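AlkZ (PDB 5UUJ) is a member of the AlkZ-like DNA glycosylase family, of the helix-turn-helix clan, from Streptomyces sahachiroi. Local coordinates at residues 326-331 and 344-349; 294-299 and 305-310. All blocks are in the same frame, centred on the assembly; numbering follows the deposited sequence.

Interaction 1: residues 326-331 and 344-349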
# COMPACT_ATOMS: atom_id res chain seq x y z
N ARG A 326 -16.96 9.04 3.53
CA ARG A 326 -16.70 8.62 4.91
C ARG A 326 -17.06 7.16 5.13
O ARG A 326 -18.03 6.66 4.56
CB ARG A 326 -17.47 9.50 5.90
CG ARG A 326 -17.04 10.95 5.92
CD ARG A 326 -17.83 11.76 6.95
NE ARG A 326 -17.56 11.31 8.32
CZ ARG A 326 -18.35 10.51 9.03
NH1 ARG A 326 -19.49 10.04 8.52
NH2 ARG A 326 -18.01 10.17 10.26
N VAL A 327 -16.29 6.48 5.98
CA VAL A 327 -16.60 5.10 6.35
C VAL A 327 -17.80 5.09 7.30
O VAL A 327 -17.77 5.74 8.34
CB VAL A 327 -15.39 4.41 7.03
CG1 VAL A 327 -15.75 3.00 7.50
CG2 VAL A 327 -14.21 4.36 6.07
N VAL A 328 -18.85 4.37 6.91
CA VAL A 328 -20.09 4.35 7.69
C VAL A 328 -20.52 2.93 8.07
O VAL A 328 -21.62 2.72 8.58
CB VAL A 328 -21.25 5.01 6.91
CG1 VAL A 328 -21.00 6.51 6.76
CG2 VAL A 328 -21.44 4.36 5.55
N GLY A 329 -19.64 1.96 7.81
CA GLY A 329 -19.92 0.58 8.14
C GLY A 329 -18.90 -0.38 7.55
O GLY A 329 -17.95 0.04 6.89
N VAL A 330 -19.11 -1.67 7.80
CA VAL A 330 -18.27 -2.72 7.23
C VAL A 330 -19.15 -3.74 6.51
O VAL A 330 -20.37 -3.74 6.66
CB VAL A 330 -17.44 -3.45 8.31
CG1 VAL A 330 -16.48 -2.48 8.99
CG2 VAL A 330 -18.36 -4.12 9.33
N TRP A 331 -18.51 -4.63 5.75
CA TRP A 331 -19.23 -5.70 5.08
C TRP A 331 -18.37 -6.94 4.94
O TRP A 331 -17.15 -6.90 5.12
CB TRP A 331 -19.75 -5.24 3.71
CG TRP A 331 -18.69 -4.81 2.73
CD1 TRP A 331 -18.11 -3.58 2.63
CD2 TRP A 331 -18.11 -5.60 1.68
NE1 TRP A 331 -17.20 -3.56 1.60
CE2 TRP A 331 -17.19 -4.78 0.99
CE3 TRP A 331 -18.29 -6.92 1.25
CZ2 TRP A 331 -16.44 -5.24 -0.09
CZ3 TRP A 331 -17.55 -7.38 0.17
CH2 TRP A 331 -16.63 -6.54 -0.49
N PRO A 344 -24.00 2.00 14.28
CA PRO A 344 -25.27 2.36 14.93
C PRO A 344 -25.85 3.71 14.48
O PRO A 344 -27.06 3.79 14.24
CB PRO A 344 -24.90 2.40 16.41
CG PRO A 344 -23.78 1.45 16.54
CD PRO A 344 -22.99 1.57 15.26
N ASP A 345 -25.01 4.73 14.37
CA ASP A 345 -25.49 6.08 14.07
C ASP A 345 -25.42 6.42 12.59
O ASP A 345 -25.45 7.59 12.21
CB ASP A 345 -24.67 7.11 14.87
CG ASP A 345 -23.22 7.17 14.42
OD1 ASP A 345 -22.72 6.17 13.87
OD2 ASP A 345 -22.58 8.22 14.63
N THR A 346 -25.34 5.39 11.75
CA THR A 346 -25.23 5.59 10.30
C THR A 346 -26.60 5.78 9.68
O THR A 346 -27.58 5.15 10.08
CB THR A 346 -24.50 4.40 9.63
OG1 THR A 346 -23.11 4.43 10.00
CG2 THR A 346 -24.60 4.46 8.12
N GLU A 347 -26.67 6.67 8.69
CA GLU A 347 -27.91 6.95 7.98
C GLU A 347 -28.39 5.73 7.20
O GLU A 347 -27.58 4.90 6.79
CB GLU A 347 -27.72 8.13 7.03
CG GLU A 347 -28.99 8.88 6.68
CD GLU A 347 -28.81 9.81 5.50
OE1 GLU A 347 -28.10 10.82 5.64
OE2 GLU A 347 -29.38 9.52 4.42
N ARG A 348 -29.70 5.62 6.99
CA ARG A 348 -30.26 4.50 6.24
C ARG A 348 -29.66 4.42 4.84
O ARG A 348 -29.77 5.36 4.06
CB ARG A 348 -31.78 4.61 6.15
CG ARG A 348 -32.53 3.50 6.86
CD ARG A 348 -34.04 3.68 6.72
NE ARG A 348 -34.79 2.67 7.47
CZ ARG A 348 -36.12 2.64 7.55
NH1 ARG A 348 -36.85 3.55 6.93
NH2 ARG A 348 -36.72 1.69 8.25
N LEU A 349 -29.03 3.29 4.53
CA LEU A 349 -28.39 3.10 3.24
C LEU A 349 -29.42 2.74 2.17
O LEU A 349 -30.18 1.79 2.34
CB LEU A 349 -27.33 2.00 3.33
CG LEU A 349 -26.31 2.13 4.46
CD1 LEU A 349 -25.36 0.95 4.47
CD2 LEU A 349 -25.54 3.44 4.35
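The hydroxyl of Thr346 meets the backbone carbonyl of Val328 in a single polar bond, Thr346 OG1 giving its hydrogen to Val328 O over 2.7 Å. The C=O···OG1 angle is 127°, and the donor stands 20° from the carbonyl plane. The backbone departs from strand values here: psi at Val328 is only 8°. Gly329 then resumes an extended path, and both residues are backbone-bonded to Val321 of the neighbouring antiparallel strand 320-323, consistent with a beta bulge.

The apolar contacts start from the same two residues, whose side chains cross at about a right angle. Thr346 CG2 lies anti to its own backbone N and presses on Val328 CB at 3.6 Å, while OG1, on the neighbouring branch, takes the carbonyl. Threonine suits the place because one beta carbon serves both needs. Leu349 adds a looser touch, its CD2 4.4 Å from Val328 CG2, and also packs on Val340 and Val354.

Thus one directional bond with a small apolar contact beside it holds the loop between strand 337-342 and helix 351-365 against strand 326-334, consistent with a local attachment rather than a continuous interface.

Interaction 2: residues 294-299 and 305-310; sequences PGTKDE and EHRSAV
Arg307 reaches from the start of a short, weakly bonded helix to Thr296 and Lys297, which lie in the type I turn running from Gly295 to Asp298. Gly295 has a positive phi (97°), where a beta carbon would be jammed against the preceding carbonyl oxygen, so glycine fits. Just ahead of Arg307, CG of Glu305 lies 3.8 Å above the plane of the His306 ring, over its centre. The imidazole of His306 stacks with Phe343.

Arg307 itself carries the contact. With CG anti to the backbone N (chi1 -169°) and the chain extended as far as NE, a long side chain can bridge backbones whose nearest CA atoms, those of Thr296 and Arg307, are 7.4 Å apart. Its shaft passes the Thr296 carbonyl, CD lying 4.0 Å from Thr296 O. The guanidinium meets Thr296 OG1 obliquely, 3.9 Å from Arg307 NH2, too far to count as a bond. Lys297 CE lies over one guanidinium face, 3.5 Å from Arg307 NH2, its chain being bent at chi2 and chi4. This methylene, next to the ammonium group, touches the flat cation, but Lys297 NZ remains 4.6 Å from Arg307 NH2, so the like charges probably oppose the contact somewhat. Arg307 NE is buried here without a partner in the model.

Farther along, Val310 N bonds back to Arg307 O, closing a turn of the helix. The beta carbon of Val310 is directed toward 294-299 without touching it, and its side chain packs on Leu291, Leu302 and Phe343. Helix 307-310 thus packs against helix 289-292, where Leu291 also meets Thr296, and leads on to strand 320-323.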
# COMPACT_ATOMS: atom_id res chain seq x y z
N PRO A 294 -4.59 7.86 3.84
CA PRO A 294 -4.70 8.83 4.95
C PRO A 294 -4.52 8.17 6.32
O PRO A 294 -4.20 8.86 7.29
CB PRO A 294 -6.12 9.38 4.80
CG PRO A 294 -6.55 9.02 3.42
CD PRO A 294 -5.86 7.74 3.11
N GLY A 295 -4.74 6.86 6.38
CA GLY A 295 -4.63 6.11 7.62
C GLY A 295 -5.97 5.92 8.29
O GLY A 295 -6.82 6.81 8.27
N THR A 296 -6.17 4.74 8.89
CA THR A 296 -7.41 4.44 9.60
C THR A 296 -7.60 5.36 10.80
O THR A 296 -8.70 5.48 11.33
CB THR A 296 -7.43 2.98 10.10
OG1 THR A 296 -6.33 2.75 10.98
CG2 THR A 296 -7.35 2.02 8.93
N LYS A 297 -6.52 6.01 11.23
CA LYS A 297 -6.55 6.92 12.37
C LYS A 297 -7.24 8.24 12.06
O LYS A 297 -7.66 8.95 12.98
CB LYS A 297 -5.12 7.21 12.86
CG LYS A 297 -4.80 6.72 14.26
CD LYS A 297 -4.02 5.41 14.23
CE LYS A 297 -3.69 4.90 15.63
NZ LYS A 297 -3.95 5.90 16.71
N ASP A 298 -7.36 8.59 10.78
CA ASP A 298 -7.92 9.89 10.40
C ASP A 298 -9.41 9.97 10.74
O ASP A 298 -10.24 9.30 10.14
CB ASP A 298 -7.70 10.16 8.91
CG ASP A 298 -7.78 11.64 8.58
OD1 ASP A 298 -8.45 12.38 9.33
OD2 ASP A 298 -7.17 12.06 7.58
N GLU A 299 -9.73 10.84 11.70
CA GLU A 299 -11.06 10.89 12.28
C GLU A 299 -12.12 11.56 11.39
O GLU A 299 -13.31 11.44 11.67
CB GLU A 299 -11.01 11.59 13.64
CG GLU A 299 -10.24 10.79 14.69
CD GLU A 299 -10.15 11.48 16.04
OE1 GLU A 299 -11.15 12.10 16.47
OE2 GLU A 299 -9.08 11.41 16.68
N GLU A 305 -14.91 6.30 17.63
CA GLU A 305 -15.68 5.33 18.39
C GLU A 305 -16.04 4.10 17.56
O GLU A 305 -16.45 3.08 18.10
CB GLU A 305 -16.96 5.97 18.96
CG GLU A 305 -18.01 6.37 17.92
CD GLU A 305 -17.83 7.78 17.39
OE1 GLU A 305 -16.70 8.31 17.45
OE2 GLU A 305 -18.83 8.36 16.92
N HIS A 306 -15.89 4.21 16.24
CA HIS A 306 -16.20 3.11 15.33
C HIS A 306 -14.94 2.46 14.75
O HIS A 306 -15.04 1.57 13.90
CB HIS A 306 -17.09 3.60 14.19
CG HIS A 306 -18.44 4.06 14.63
ND1 HIS A 306 -19.13 3.47 15.68
CD2 HIS A 306 -19.24 5.05 14.17
CE1 HIS A 306 -20.29 4.08 15.84
NE2 HIS A 306 -20.38 5.04 14.94
N ARG A 307 -13.78 2.90 15.21
CA ARG A 307 -12.52 2.46 14.63
C ARG A 307 -12.25 0.97 14.87
O ARG A 307 -11.74 0.27 13.99
CB ARG A 307 -11.36 3.29 15.19
CG ARG A 307 -10.04 3.08 14.46
CD ARG A 307 -8.92 3.92 15.05
NE ARG A 307 -7.61 3.43 14.62
CZ ARG A 307 -6.90 2.50 15.25
NH1 ARG A 307 -7.36 1.95 16.37
NH2 ARG A 307 -5.72 2.13 14.77
N SER A 308 -12.61 0.49 16.05
CA SER A 308 -12.34 -0.90 16.43
C SER A 308 -13.15 -1.89 15.58
O SER A 308 -12.80 -3.06 15.49
CB SER A 308 -12.65 -1.12 17.91
OG SER A 308 -14.03 -0.91 18.17
N ALA A 309 -14.22 -1.41 14.95
CA ALA A 309 -15.02 -2.25 14.07
C ALA A 309 -14.33 -2.45 12.72
O ALA A 309 -14.59 -3.44 12.02
CB ALA A 309 -16.40 -1.64 13.87
N VAL A 310 -13.45 -1.52 12.36
CA VAL A 310 -12.73 -1.59 11.09
C VAL A 310 -11.33 -2.17 11.28
O VAL A 310 -10.98 -3.16 10.64
CB VAL A 310 -12.62 -0.19 10.45
CG1 VAL A 310 -11.88 -0.27 9.12
CG2 VAL A 310 -14.00 0.43 10.26

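How the interactions relate
Interaction 2 comes first along the chain and interaction 1 follows, with centres about 13 Å apart, yet the two meet directly on one side of the molecule. His306 and Asp345, neither of which carries its own contact, probably join them by a hydrogen bond of 2.8 Å between His306 NE2 and Asp345 OD1. Pro344 CD packs beside it, 3.7 Å from His306 CE1. A second meeting point involves the strand: Val330 CG1 lies 3.7 Å from Ala309 O and also touches Val310. Segment 305-310 is therefore in touch with both halves of interaction 1, His306 with the loop 344-349 and Ala309 and Val310 with the strand 326-331, while Arg307 reaches to the turn at 294-299.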